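Local coordinates for UL37 (Suid herpesvirus 1, PDB 4K70), which is an inner tegument protein thought to have an essential role in controlling viral trafficking, present here as its N-terminal half, at residues A[89-94]-A[129-134]; A[378-383]-A[407-412]; A[403-408]-A[422-427]. All blocks are in the same frame, centred on the assembly; numbering follows the deposited sequence.

Interaction 1: residues A[89-94]-A[129-134]; sequences APLLEL and EWCAAF. With NA (sodium ion), chain Q.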
ATOM      1  N   ALA A  89      17.787 -10.418  -4.792  1.00 26.28           N
ATOM      2  CA  ALA A  89      18.913 -11.141  -5.399  1.00 28.93           C
ATOM      3  C   ALA A  89      19.064 -10.958  -6.916  1.00 28.94           C
ATOM      4  O   ALA A  89      20.150 -10.635  -7.398  1.00 31.40           O
ATOM      5  CB  ALA A  89      18.883 -12.637  -5.021  1.00 33.01           C
ATOM      6  N   PRO A  90      17.972 -11.151  -7.668  1.00 29.82           N
ATOM      7  CA  PRO A  90      18.031 -11.013  -9.127  1.00 28.66           C
ATOM      8  C   PRO A  90      18.400  -9.598  -9.583  1.00 30.12           C
ATOM      9  O   PRO A  90      19.016  -9.450 -10.645  1.00 25.19           O
ATOM     10  CB  PRO A  90      16.602 -11.339  -9.564  1.00 28.68           C
ATOM     11  CG  PRO A  90      16.031 -12.156  -8.445  1.00 31.73           C
ATOM     12  CD  PRO A  90      16.638 -11.570  -7.209  1.00 32.54           C
ATOM     13  N   LEU A  91      18.002  -8.580  -8.818  1.00 27.42           N
ATOM     14  CA  LEU A  91      18.378  -7.211  -9.135  1.00 25.32           C
ATOM     15  C   LEU A  91      19.845  -6.993  -8.885  1.00 25.17           C
ATOM     16  O   LEU A  91      20.536  -6.385  -9.698  1.00 27.15           O
ATOM     17  CB  LEU A  91      17.593  -6.198  -8.296  1.00 24.18           C
ATOM     18  CG  LEU A  91      16.136  -6.039  -8.683  1.00 30.93           C
ATOM     19  CD1 LEU A  91      15.543  -4.825  -7.957  1.00 33.56           C
ATOM     20  CD2 LEU A  91      16.022  -5.899 -10.200  1.00 31.54           C
ATOM     21  N   LEU A  92      20.310  -7.450  -7.728  1.00 24.74           N
ATOM     22  CA  LEU A  92      21.714  -7.327  -7.393  1.00 26.50           C
ATOM     23  C   LEU A  92      22.559  -8.072  -8.421  1.00 28.78           C
ATOM     24  O   LEU A  92      23.669  -7.655  -8.746  1.00 29.66           O
ATOM     25  CB  LEU A  92      21.981  -7.885  -5.997  1.00 26.92           C
ATOM     26  CG  LEU A  92      21.179  -7.233  -4.870  1.00 27.16           C
ATOM     27  CD1 LEU A  92      21.687  -7.687  -3.511  1.00 28.97           C
ATOM     28  CD2 LEU A  92      21.218  -5.724  -4.987  1.00 26.17           C
ATOM     29  N   GLU A  93      22.033  -9.181  -8.927  1.00 25.76           N
ATOM     30  CA  GLU A  93      22.787  -9.990  -9.883  1.00 30.25           C
ATOM     31  C   GLU A  93      22.935  -9.246 -11.209  1.00 28.48           C
ATOM     32  O   GLU A  93      23.975  -9.307 -11.853  1.00 31.85           O
ATOM     33  CB  GLU A  93      22.127 -11.360 -10.082  1.00 29.51           C
ATOM     34  CG  GLU A  93      23.050 -12.393 -10.696  1.00 37.55           C
ATOM     35  CD  GLU A  93      22.366 -13.735 -10.903  1.00 42.68           C
ATOM     36  OE1 GLU A  93      22.950 -14.591 -11.606  1.00 40.11           O
ATOM     37  OE2 GLU A  93      21.247 -13.930 -10.374  1.00 43.16           O
ATOM     38  N   LEU A  94      21.889  -8.528 -11.602  1.00 26.30           N
ATOM     39  CA  LEU A  94      21.929  -7.707 -12.797  1.00 23.59           C
ATOM     40  C   LEU A  94      22.881  -6.520 -12.599  1.00 28.64           C
ATOM     41  O   LEU A  94      23.666  -6.183 -13.492  1.00 24.84           O
ATOM     42  CB  LEU A  94      20.526  -7.209 -13.133  1.00 25.87           C
ATOM     43  CG  LEU A  94      20.461  -6.049 -14.117  1.00 24.61           C
ATOM     44  CD1 LEU A  94      21.037  -6.472 -15.447  1.00 24.47           C
ATOM     45  CD2 LEU A  94      19.027  -5.573 -14.263  1.00 27.79           C
ATOM     46  N   GLU A 129      21.945   0.322  -2.701  1.00 22.29           N
ATOM     47  CA  GLU A 129      21.451   0.967  -1.486  1.00 24.64           C
ATOM     48  C   GLU A 129      19.951   0.846  -1.366  1.00 23.96           C
ATOM     49  O   GLU A 129      19.435   0.534  -0.297  1.00 26.73           O
ATOM     50  CB  GLU A 129      21.830   2.449  -1.459  1.00 25.47           C
ATOM     51  CG  GLU A 129      23.320   2.690  -1.404  1.00 28.95           C
ATOM     52  CD  GLU A 129      23.650   4.173  -1.354  1.00 33.02           C
ATOM     53  OE1 GLU A 129      22.749   4.969  -1.002  1.00 36.65           O
ATOM     54  OE2 GLU A 129      24.795   4.536  -1.659  1.00 38.12           O
ATOM     55  N   TRP A 130      19.253   1.087  -2.470  1.00 24.17           N
ATOM     56  CA  TRP A 130      17.803   0.972  -2.485  1.00 23.40           C
ATOM     57  C   TRP A 130      17.357  -0.456  -2.121  1.00 25.73           C
ATOM     58  O   TRP A 130      16.459  -0.639  -1.288  1.00 22.81           O
ATOM     59  CB  TRP A 130      17.251   1.416  -3.843  1.00 23.94           C
ATOM     60  CG  TRP A 130      15.758   1.596  -3.868  1.00 24.89           C
ATOM     61  CD1 TRP A 130      15.071   2.763  -3.686  1.00 21.26           C
ATOM     62  CD2 TRP A 130      14.768   0.577  -4.095  1.00 24.05           C
ATOM     63  NE1 TRP A 130      13.719   2.530  -3.792  1.00 23.17           N
ATOM     64  CE2 TRP A 130      13.510   1.201  -4.035  1.00 25.17           C
ATOM     65  CE3 TRP A 130      14.832  -0.798  -4.345  1.00 25.55           C
ATOM     66  CZ2 TRP A 130      12.310   0.489  -4.211  1.00 25.48           C
ATOM     67  CZ3 TRP A 130      13.642  -1.502  -4.519  1.00 24.17           C
ATOM     68  CH2 TRP A 130      12.402  -0.856  -4.455  1.00 25.89           C
ATOM     69  N   CYS A 131      17.996  -1.468  -2.718  1.00 23.28           N
ATOM     70  CA  CYS A 131      17.700  -2.867  -2.362  1.00 22.77           C
ATOM     71  C   CYS A 131      17.970  -3.162  -0.886  1.00 25.49           C
ATOM     72  O   CYS A 131      17.239  -3.921  -0.267  1.00 28.47           O
ATOM     73  CB  CYS A 131      18.480  -3.870  -3.244  1.00 22.41           C
ATOM     74  SG  CYS A 131      17.944  -3.890  -4.977  1.00 23.70           S
ATOM     75  N   ALA A 132      19.019  -2.568  -0.323  1.00 24.39           N
ATOM     76  CA  ALA A 132      19.297  -2.759   1.095  1.00 25.50           C
ATOM     77  C   ALA A 132      18.156  -2.177   1.926  1.00 27.13           C
ATOM     78  O   ALA A 132      17.732  -2.771   2.923  1.00 28.47           O
ATOM     79  CB  ALA A 132      20.629  -2.114   1.480  1.00 30.34           C
ATOM     80  N   ALA A 133      17.654  -1.018   1.506  1.00 27.18           N
ATOM     81  CA  ALA A 133      16.517  -0.397   2.173  1.00 27.48           C
ATOM     82  C   ALA A 133      15.265  -1.258   2.013  1.00 25.90           C
ATOM     83  O   ALA A 133      14.461  -1.395   2.943  1.00 28.38           O
ATOM     84  CB  ALA A 133      16.269   1.000   1.610  1.00 26.03           C
ATOM     85  N   PHE A 134      15.089  -1.814   0.821  1.00 25.52           N
ATOM     86  CA  PHE A 134      13.935  -2.668   0.558  1.00 26.08           C
ATOM     87  C   PHE A 134      13.958  -3.814   1.559  1.00 27.27           C
ATOM     88  O   PHE A 134      12.979  -4.039   2.265  1.00 28.46           O
ATOM     89  CB  PHE A 134      13.960  -3.182  -0.880  1.00 22.15           C
ATOM     90  CG  PHE A 134      12.886  -4.185  -1.197  1.00 26.39           C
ATOM     91  CD1 PHE A 134      13.108  -5.538  -1.004  1.00 26.73           C
ATOM     92  CD2 PHE A 134      11.656  -3.772  -1.701  1.00 24.53           C
ATOM     93  CE1 PHE A 134      12.116  -6.468  -1.302  1.00 29.42           C
ATOM     94  CE2 PHE A 134      10.663  -4.686  -2.001  1.00 22.78           C
ATOM     95  CZ  PHE A 134      10.894  -6.038  -1.804  1.00 23.76           C
TER
HETATM   96 NA    NA Q1015      21.489 -16.545 -11.202  1.00 41.21          NA
HETATM   97  O   HOH W   1      19.256 -16.382 -12.038  1.00 47.14           O
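Cys131 faces Leu91 and Leu92 at once, and this three-residue junction shows how neighbouring side chains of one helical turn can share a single partner on the helix beside them. Helix 89-98 contributes the two leucines and helix 120-137 the cysteine. The leucine methyls come at the sulfur from different directions: seen from Cys131 SG, Leu91 CD1 and Leu92 CD2 are about 114° apart. Leu91 CD1 touches on the more buried side, 3.9 Å from Cys131 SG, while its own CB looks toward the same sulfur. Leu92 CD2 lies alongside the CB-SG bond, 3.7 Å from Cys131 CB and 3.8 Å from Cys131 SG. For Cys131 the first torsion sets the geometry, because with SG anti to the carbonyl carbon and beside the backbone N (chi1 -68°) the sulfur reaches into the angle between the two methyls.

The rest of the core closes round Leu91, which also meets Leu80, Trp84 and Phe176 of helix 175-188. Phe134 stacks on the ring of Trp84, and Trp130 gives its NE1 hydrogen to Leu163 O. Glu93 reaches away from the cysteine helix. With CG anti to the backbone N (chi1 -162°) and the chain extended beyond it, its carboxylate grips a sodium ion through both oxygens, Glu93 OE1 at 2.5 Å and Glu93 OE2 at 2.8 Å from the metal; water 1 is a further ligand.

No hydrogen bond crosses between the two segments. The chemistry is that of methyl groups against a polarisable sulfur and its methylene, so cohesion here should come from dispersion and burial, with shape rather than directional bonding setting the fit, while the charged group of this turn is spent on a metal elsewhere.

Interaction 2: residues A[378-383]-A[407-412]; sequences GGVVHR and PLYGDV. With NA (sodium ion), chain F; CA (calcium ion), chain D.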
ATOM      1  N   GLY A 378     -15.157   4.356   7.659  1.00 19.54           N
ATOM      2  CA  GLY A 378     -14.317   3.286   8.158  1.00 20.84           C
ATOM      3  C   GLY A 378     -14.139   2.158   7.152  1.00 21.37           C
ATOM      4  O   GLY A 378     -13.032   1.629   6.984  1.00 21.45           O
ATOM      5  N   GLY A 379     -15.229   1.771   6.494  1.00 21.95           N
ATOM      6  CA  GLY A 379     -15.174   0.694   5.523  1.00 23.19           C
ATOM      7  C   GLY A 379     -14.285   1.087   4.363  1.00 23.59           C
ATOM      8  O   GLY A 379     -13.555   0.271   3.797  1.00 21.85           O
ATOM      9  N   VAL A 380     -14.352   2.360   4.002  1.00 22.34           N
ATOM     10  CA  VAL A 380     -13.533   2.860   2.911  1.00 22.75           C
ATOM     11  C   VAL A 380     -12.063   2.911   3.339  1.00 23.23           C
ATOM     12  O   VAL A 380     -11.179   2.448   2.617  1.00 21.47           O
ATOM     13  CB  VAL A 380     -14.032   4.224   2.426  1.00 21.42           C
ATOM     14  CG1 VAL A 380     -13.079   4.799   1.369  1.00 22.45           C
ATOM     15  CG2 VAL A 380     -15.461   4.096   1.876  1.00 21.31           C
ATOM     16  N   VAL A 381     -11.802   3.441   4.529  1.00 20.95           N
ATOM     17  CA  VAL A 381     -10.438   3.438   5.071  1.00 21.92           C
ATOM     18  C   VAL A 381      -9.843   2.024   5.111  1.00 23.81           C
ATOM     19  O   VAL A 381      -8.714   1.808   4.672  1.00 22.60           O
ATOM     20  CB  VAL A 381     -10.399   4.045   6.490  1.00 18.39           C
ATOM     21  CG1 VAL A 381      -9.064   3.758   7.178  1.00 24.74           C
ATOM     22  CG2 VAL A 381     -10.681   5.536   6.425  1.00 20.16           C
ATOM     23  N   HIS A 382     -10.607   1.064   5.635  1.00 22.94           N
ATOM     24  CA  HIS A 382     -10.115  -0.320   5.746  1.00 24.16           C
ATOM     25  C   HIS A 382      -9.758  -0.918   4.396  1.00 26.35           C
ATOM     26  O   HIS A 382      -8.759  -1.641   4.258  1.00 25.70           O
ATOM     27  CB  HIS A 382     -11.124  -1.212   6.475  1.00 24.69           C
ATOM     28  CG  HIS A 382     -11.075  -1.075   7.962  1.00 25.97           C
ATOM     29  ND1 HIS A 382      -9.978  -1.453   8.706  1.00 24.50           N
ATOM     30  CD2 HIS A 382     -11.982  -0.596   8.851  1.00 22.07           C
ATOM     31  CE1 HIS A 382     -10.209  -1.215   9.986  1.00 27.61           C
ATOM     32  NE2 HIS A 382     -11.422  -0.703  10.101  1.00 24.05           N
ATOM     33  N   ARG A 383     -10.587  -0.619   3.402  1.00 24.89           N
ATOM     34  CA  ARG A 383     -10.332  -1.023   2.026  1.00 25.33           C
ATOM     35  C   ARG A 383      -9.023  -0.466   1.469  1.00 23.29           C
ATOM     36  O   ARG A 383      -8.293  -1.168   0.784  1.00 23.07           O
ATOM     37  CB  ARG A 383     -11.467  -0.555   1.127  1.00 22.28           C
ATOM     38  CG  ARG A 383     -12.709  -1.382   1.227  1.00 30.17           C
ATOM     39  CD  ARG A 383     -13.449  -1.300  -0.084  1.00 33.94           C
ATOM     40  NE  ARG A 383     -14.422  -0.221  -0.161  1.00 34.90           N
ATOM     41  CZ  ARG A 383     -14.717   0.429  -1.289  1.00 35.19           C
ATOM     42  NH1 ARG A 383     -14.082   0.130  -2.420  1.00 29.20           N
ATOM     43  NH2 ARG A 383     -15.636   1.386  -1.289  1.00 24.80           N
ATOM     44  N   PRO A 407     -21.622   6.375  -6.625  1.00 31.93           N
ATOM     45  CA  PRO A 407     -22.703   5.396  -6.807  1.00 30.90           C
ATOM     46  C   PRO A 407     -23.124   4.685  -5.509  1.00 32.62           C
ATOM     47  O   PRO A 407     -24.297   4.361  -5.364  1.00 38.51           O
ATOM     48  CB  PRO A 407     -22.129   4.406  -7.830  1.00 34.90           C
ATOM     49  CG  PRO A 407     -20.665   4.696  -7.898  1.00 37.36           C
ATOM     50  CD  PRO A 407     -20.482   6.126  -7.522  1.00 30.29           C
ATOM     51  N   LEU A 408     -22.200   4.465  -4.579  1.00 26.67           N
ATOM     52  CA  LEU A 408     -22.550   3.883  -3.282  1.00 28.43           C
ATOM     53  C   LEU A 408     -23.307   4.829  -2.329  1.00 31.57           C
ATOM     54  O   LEU A 408     -24.277   4.430  -1.680  1.00 28.35           O
ATOM     55  CB  LEU A 408     -21.299   3.355  -2.577  1.00 24.46           C
ATOM     56  CG  LEU A 408     -20.744   1.990  -2.991  1.00 31.05           C
ATOM     57  CD1 LEU A 408     -19.427   1.728  -2.277  1.00 30.96           C
ATOM     58  CD2 LEU A 408     -21.750   0.890  -2.681  1.00 30.42           C
ATOM     59  N   TYR A 409     -22.870   6.080  -2.237  1.00 27.71           N
ATOM     60  CA  TYR A 409     -23.312   6.932  -1.141  1.00 25.78           C
ATOM     61  C   TYR A 409     -23.949   8.242  -1.531  1.00 27.19           C
ATOM     62  O   TYR A 409     -24.437   8.970  -0.659  1.00 27.66           O
ATOM     63  CB  TYR A 409     -22.148   7.201  -0.183  1.00 28.46           C
ATOM     64  CG  TYR A 409     -21.521   5.931   0.302  1.00 28.06           C
ATOM     65  CD1 TYR A 409     -22.239   5.051   1.096  1.00 28.35           C
ATOM     66  CD2 TYR A 409     -20.216   5.600  -0.043  1.00 28.07           C
ATOM     67  CE1 TYR A 409     -21.679   3.884   1.544  1.00 29.54           C
ATOM     68  CE2 TYR A 409     -19.639   4.421   0.400  1.00 29.86           C
ATOM     69  CZ  TYR A 409     -20.375   3.570   1.186  1.00 30.11           C
ATOM     70  OH  TYR A 409     -19.822   2.407   1.638  1.00 28.85           O
ATOM     71  N   GLY A 410     -23.946   8.550  -2.823  1.00 29.28           N
ATOM     72  CA  GLY A 410     -24.464   9.829  -3.286  1.00 29.20           C
ATOM     73  C   GLY A 410     -25.877  10.099  -2.809  1.00 32.46           C
ATOM     74  O   GLY A 410     -26.264  11.241  -2.570  1.00 35.82           O
ATOM     75  N   ASP A 411     -26.640   9.028  -2.632  1.00 31.80           N
ATOM     76  CA  ASP A 411     -28.048   9.140  -2.301  1.00 36.08           C
ATOM     77  C   ASP A 411     -28.322   9.142  -0.798  1.00 33.34           C
ATOM     78  O   ASP A 411     -29.425   9.476  -0.373  1.00 37.54           O
ATOM     79  CB  ASP A 411     -28.842   8.020  -2.990  1.00 39.27           C
ATOM     80  CG  ASP A 411     -29.027   8.267  -4.484  1.00 47.43           C
ATOM     81  OD1 ASP A 411     -28.983   9.447  -4.906  1.00 51.03           O
ATOM     82  OD2 ASP A 411     -29.215   7.286  -5.238  1.00 50.30           O
ATOM     83  N   VAL A 412     -27.334   8.767   0.008  1.00 28.41           N
ATOM     84  CA  VAL A 412     -27.508   8.788   1.463  1.00 28.67           C
ATOM     85  C   VAL A 412     -26.653   9.831   2.178  1.00 26.67           C
ATOM     86  O   VAL A 412     -26.650   9.886   3.410  1.00 26.28           O
ATOM     87  CB  VAL A 412     -27.223   7.406   2.115  1.00 27.76           C
ATOM     88  CG1 VAL A 412     -28.345   6.410   1.801  1.00 28.43           C
ATOM     89  CG2 VAL A 412     -25.855   6.871   1.688  1.00 26.05           C
TER
HETATM   90 NA    NA F1004      -7.570  -3.638   3.370  1.00 38.68          NA
HETATM   91 CA    CA D1002      -7.480  -2.619  -0.940  1.00 22.70          CA
HETATM   92  O   HOH W   2     -16.735   0.866   1.303  1.00 37.48           O
HETATM   93  O   HOH W   3      -8.657  -1.390  -2.652  1.00 26.55           O
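Near its C-terminal end, helix 366-385 combines two tasks, meeting the short helix 405-409 through the side chains of Val380 and Arg383 and binding metals through its backbone. The side-chain contact is modest. The guanidinium of Arg383 and the isobutyl group of Leu408 approach from opposite directions, and Arg383 NH2 comes within 3.9 Å of Leu408 CD1 at an oblique angle. A bend at chi3 (-91°) turns the guanidinium out of the line of its own methylenes. One turn earlier, Val380 CG2 lies 4.4 Å from Tyr409 CE2, a loose apolar touch, again oblique to the ring. Leu408 itself sits over one face of that ring, its CB displaced toward the rim.

Water 2 completes the junction. It lies in the guanidinium plane, at the edge, and accepts a hydrogen bond from Arg383 NH2 at 2.9 Å; in turn it donates a weak one to Tyr409 OH, 3.5 Å from the water oxygen. The stronger polar partner of the phenol is Glu354 OE2, on helix 347-358. Tyr409 is thus tied chiefly to that helix and only lightly, through solvent, to the arginine.

At the backbone the positions have another use. His382 O binds a sodium ion at 2.5 Å and Arg383 O a calcium ion at 2.4 Å; Asp386 OD1 is a ligand of both, and Asp387 OD2 and water 3 add to the calcium. The side chain of Arg383 runs away from the calcium that its carbonyl oxygen holds. Carbonyls of the last helical turn, joined by aspartates that follow closely in sequence, make this a metal site at a helix C-terminus.

Interaction 3: residues A[403-408]-A[422-427]; sequences DTLEPL and GVEHVV
Leu405 and Glu424 meet where two consecutive helices, 405-409 and 422-431, pack against each other after a connecting loop. The contact rests on apolar touches from a single leucine branch. Leu405 CD1 reaches the backbone of the second helix, 3.7 Å from Glu424 CA, and it lies 3.8 Å from Glu424 CB. The two side chains cross at about a right angle, so the leucine abuts the root of the glutamate rather than running along it. The Glu424 chain leaves its backbone nitrogen in a fully extended line (chi1 -177°) and carries its carboxylate past the methyl, so that the acid group takes no part in the touch. The same methyl also lies 4.3 Å from Val423 CG1.

Polar interactions work within or beside the helices; no hydrogen bond crosses between the two segments. Thr404 OG1 is bonded to Val401 O, at the end of the preceding helix, and the carbonyl O of Thr404 receives Leu408 N at 3.1 Å. On the other side, the helix bond from Val427 N to Val423 O (2.9 Å) belongs to the turn that puts both valines on the side toward Leu405. Val427 stands one turn further along, and Val427 CG2 is 4.8 Å from Leu405 CD1.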
ATOM      1  N   ASP A 403     -13.794   6.332  -7.053  1.00 28.44           N
ATOM      2  CA  ASP A 403     -14.816   6.240  -8.098  1.00 35.01           C
ATOM      3  C   ASP A 403     -16.088   5.517  -7.656  1.00 29.74           C
ATOM      4  O   ASP A 403     -17.111   5.634  -8.320  1.00 34.73           O
ATOM      5  CB  ASP A 403     -14.273   5.527  -9.348  1.00 35.80           C
ATOM      6  CG  ASP A 403     -13.265   6.367 -10.121  1.00 42.11           C
ATOM      7  OD1 ASP A 403     -13.291   7.604  -9.973  1.00 45.71           O
ATOM      8  OD2 ASP A 403     -12.450   5.786 -10.887  1.00 42.89           O
ATOM      9  N   THR A 404     -16.028   4.744  -6.573  1.00 27.13           N
ATOM     10  CA  THR A 404     -17.212   3.986  -6.144  1.00 27.92           C
ATOM     11  C   THR A 404     -18.045   4.757  -5.128  1.00 29.16           C
ATOM     12  O   THR A 404     -19.153   4.350  -4.801  1.00 23.27           O
ATOM     13  CB  THR A 404     -16.854   2.631  -5.500  1.00 27.22           C
ATOM     14  OG1 THR A 404     -16.173   2.851  -4.252  1.00 25.46           O
ATOM     15  CG2 THR A 404     -15.966   1.787  -6.434  1.00 26.76           C
ATOM     16  N   LEU A 405     -17.507   5.861  -4.618  1.00 23.16           N
ATOM     17  CA  LEU A 405     -18.159   6.558  -3.512  1.00 26.11           C
ATOM     18  C   LEU A 405     -19.500   7.173  -3.925  1.00 25.19           C
ATOM     19  O   LEU A 405     -20.484   7.129  -3.175  1.00 25.62           O
ATOM     20  CB  LEU A 405     -17.224   7.620  -2.907  1.00 22.42           C
ATOM     21  CG  LEU A 405     -15.926   7.057  -2.325  1.00 23.44           C
ATOM     22  CD1 LEU A 405     -15.104   8.129  -1.619  1.00 25.92           C
ATOM     23  CD2 LEU A 405     -16.201   5.881  -1.376  1.00 21.21           C
ATOM     24  N   GLU A 406     -19.548   7.732  -5.126  1.00 26.02           N
ATOM     25  CA  GLU A 406     -20.756   8.418  -5.570  1.00 28.88           C
ATOM     26  C   GLU A 406     -21.894   7.434  -5.847  1.00 32.12           C
ATOM     27  O   GLU A 406     -23.011   7.621  -5.361  1.00 31.42           O
ATOM     28  CB  GLU A 406     -20.460   9.302  -6.785  1.00 36.58           C
ATOM     29  CG  GLU A 406     -21.686   9.798  -7.522  1.00 40.92           C
ATOM     30  CD  GLU A 406     -22.605  10.603  -6.642  1.00 51.70           C
ATOM     31  OE1 GLU A 406     -22.085  11.355  -5.780  1.00 53.79           O
ATOM     32  OE2 GLU A 406     -23.847  10.480  -6.811  1.00 52.42           O
ATOM     33  N   PRO A 407     -21.622   6.375  -6.625  1.00 31.93           N
ATOM     34  CA  PRO A 407     -22.703   5.396  -6.807  1.00 30.90           C
ATOM     35  C   PRO A 407     -23.124   4.685  -5.509  1.00 32.62           C
ATOM     36  O   PRO A 407     -24.297   4.361  -5.364  1.00 38.51           O
ATOM     37  CB  PRO A 407     -22.129   4.406  -7.830  1.00 34.90           C
ATOM     38  CG  PRO A 407     -20.665   4.696  -7.898  1.00 37.36           C
ATOM     39  CD  PRO A 407     -20.482   6.126  -7.522  1.00 30.29           C
ATOM     40  N   LEU A 408     -22.200   4.465  -4.579  1.00 26.67           N
ATOM     41  CA  LEU A 408     -22.550   3.883  -3.282  1.00 28.43           C
ATOM     42  C   LEU A 408     -23.307   4.829  -2.329  1.00 31.57           C
ATOM     43  O   LEU A 408     -24.277   4.430  -1.680  1.00 28.35           O
ATOM     44  CB  LEU A 408     -21.299   3.355  -2.577  1.00 24.46           C
ATOM     45  CG  LEU A 408     -20.744   1.990  -2.991  1.00 31.05           C
ATOM     46  CD1 LEU A 408     -19.427   1.728  -2.277  1.00 30.96           C
ATOM     47  CD2 LEU A 408     -21.750   0.890  -2.681  1.00 30.42           C
ATOM     48  N   GLY A 422     -19.410  14.565   0.830  1.00 27.25           N
ATOM     49  CA  GLY A 422     -18.909  14.509   2.198  1.00 26.16           C
ATOM     50  C   GLY A 422     -18.095  13.269   2.563  1.00 23.04           C
ATOM     51  O   GLY A 422     -17.172  13.347   3.371  1.00 25.00           O
ATOM     52  N   VAL A 423     -18.432  12.115   1.999  1.00 24.26           N
ATOM     53  CA  VAL A 423     -17.662  10.900   2.276  1.00 21.46           C
ATOM     54  C   VAL A 423     -16.273  11.007   1.683  1.00 21.92           C
ATOM     55  O   VAL A 423     -15.269  10.721   2.353  1.00 25.16           O
ATOM     56  CB  VAL A 423     -18.340   9.640   1.710  1.00 25.87           C
ATOM     57  CG1 VAL A 423     -17.440   8.410   1.939  1.00 24.05           C
ATOM     58  CG2 VAL A 423     -19.691   9.451   2.352  1.00 22.74           C
ATOM     59  N   GLU A 424     -16.202  11.420   0.422  1.00 20.29           N
ATOM     60  CA  GLU A 424     -14.907  11.577  -0.220  1.00 24.43           C
ATOM     61  C   GLU A 424     -14.089  12.671   0.472  1.00 25.22           C
ATOM     62  O   GLU A 424     -12.862  12.584   0.570  1.00 22.39           O
ATOM     63  CB  GLU A 424     -15.065  11.917  -1.702  1.00 31.69           C
ATOM     64  CG  GLU A 424     -13.714  12.024  -2.415  1.00 37.42           C
ATOM     65  CD  GLU A 424     -13.822  12.217  -3.919  1.00 43.16           C
ATOM     66  OE1 GLU A 424     -14.953  12.363  -4.433  1.00 44.61           O
ATOM     67  OE2 GLU A 424     -12.763  12.228  -4.583  1.00 44.04           O
ATOM     68  N   HIS A 425     -14.771  13.701   0.963  1.00 21.88           N
ATOM     69  CA  HIS A 425     -14.068  14.827   1.574  1.00 20.99           C
ATOM     70  C   HIS A 425     -13.444  14.417   2.888  1.00 17.60           C
ATOM     71  O   HIS A 425     -12.399  14.926   3.251  1.00 21.12           O
ATOM     72  CB  HIS A 425     -15.011  16.027   1.773  1.00 26.39           C
ATOM     73  CG  HIS A 425     -15.328  16.748   0.500  1.00 26.63           C
ATOM     74  ND1 HIS A 425     -16.120  17.875   0.457  1.00 33.83           N
ATOM     75  CD2 HIS A 425     -14.963  16.494  -0.778  1.00 29.40           C
ATOM     76  CE1 HIS A 425     -16.215  18.294  -0.794  1.00 31.12           C
ATOM     77  NE2 HIS A 425     -15.526  17.470  -1.563  1.00 34.98           N
ATOM     78  N   VAL A 426     -14.067  13.481   3.604  1.00 18.05           N
ATOM     79  CA  VAL A 426     -13.444  12.972   4.825  1.00 21.08           C
ATOM     80  C   VAL A 426     -12.332  11.976   4.492  1.00 24.15           C
ATOM     81  O   VAL A 426     -11.218  12.035   5.048  1.00 22.24           O
ATOM     82  CB  VAL A 426     -14.467  12.314   5.767  1.00 23.29           C
ATOM     83  CG1 VAL A 426     -13.763  11.713   6.993  1.00 18.72           C
ATOM     84  CG2 VAL A 426     -15.516  13.325   6.182  1.00 23.86           C
ATOM     85  N   VAL A 427     -12.627  11.060   3.578  1.00 20.55           N
ATOM     86  CA  VAL A 427     -11.630  10.068   3.167  1.00 22.28           C
ATOM     87  C   VAL A 427     -10.352  10.712   2.618  1.00 22.58           C
ATOM     88  O   VAL A 427      -9.241  10.302   2.961  1.00 24.18           O
ATOM     89  CB  VAL A 427     -12.204   9.071   2.142  1.00 22.65           C
ATOM     90  CG1 VAL A 427     -11.089   8.188   1.576  1.00 22.75           C
ATOM     91  CG2 VAL A 427     -13.312   8.224   2.793  1.00 21.56           C
TER

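Along the chain interaction 1 closes well before interaction 2 opens, and the two lie on opposite sides of the centre of this elongated, mainly helical, strandless N-terminal half, with centres about 39 Å apart; interaction 3 is equally distant from interaction 1. Interactions 2 and 3, by contrast, form one cluster, their centres about 6 Å apart. Interaction 3 begins on the stretch where interaction 2 ends; both use helix 405-409, and Pro407 and Leu408 belong to both. Helices 366-385, 405-409 and 422-431 thus meet round Val380, Val427 and Leu405, with Val380 CG2 3.8 Å from Leu405 CD2 and Leu405 about 12 Å from the calcium ion, whereas interaction 1 knits a separate helical region.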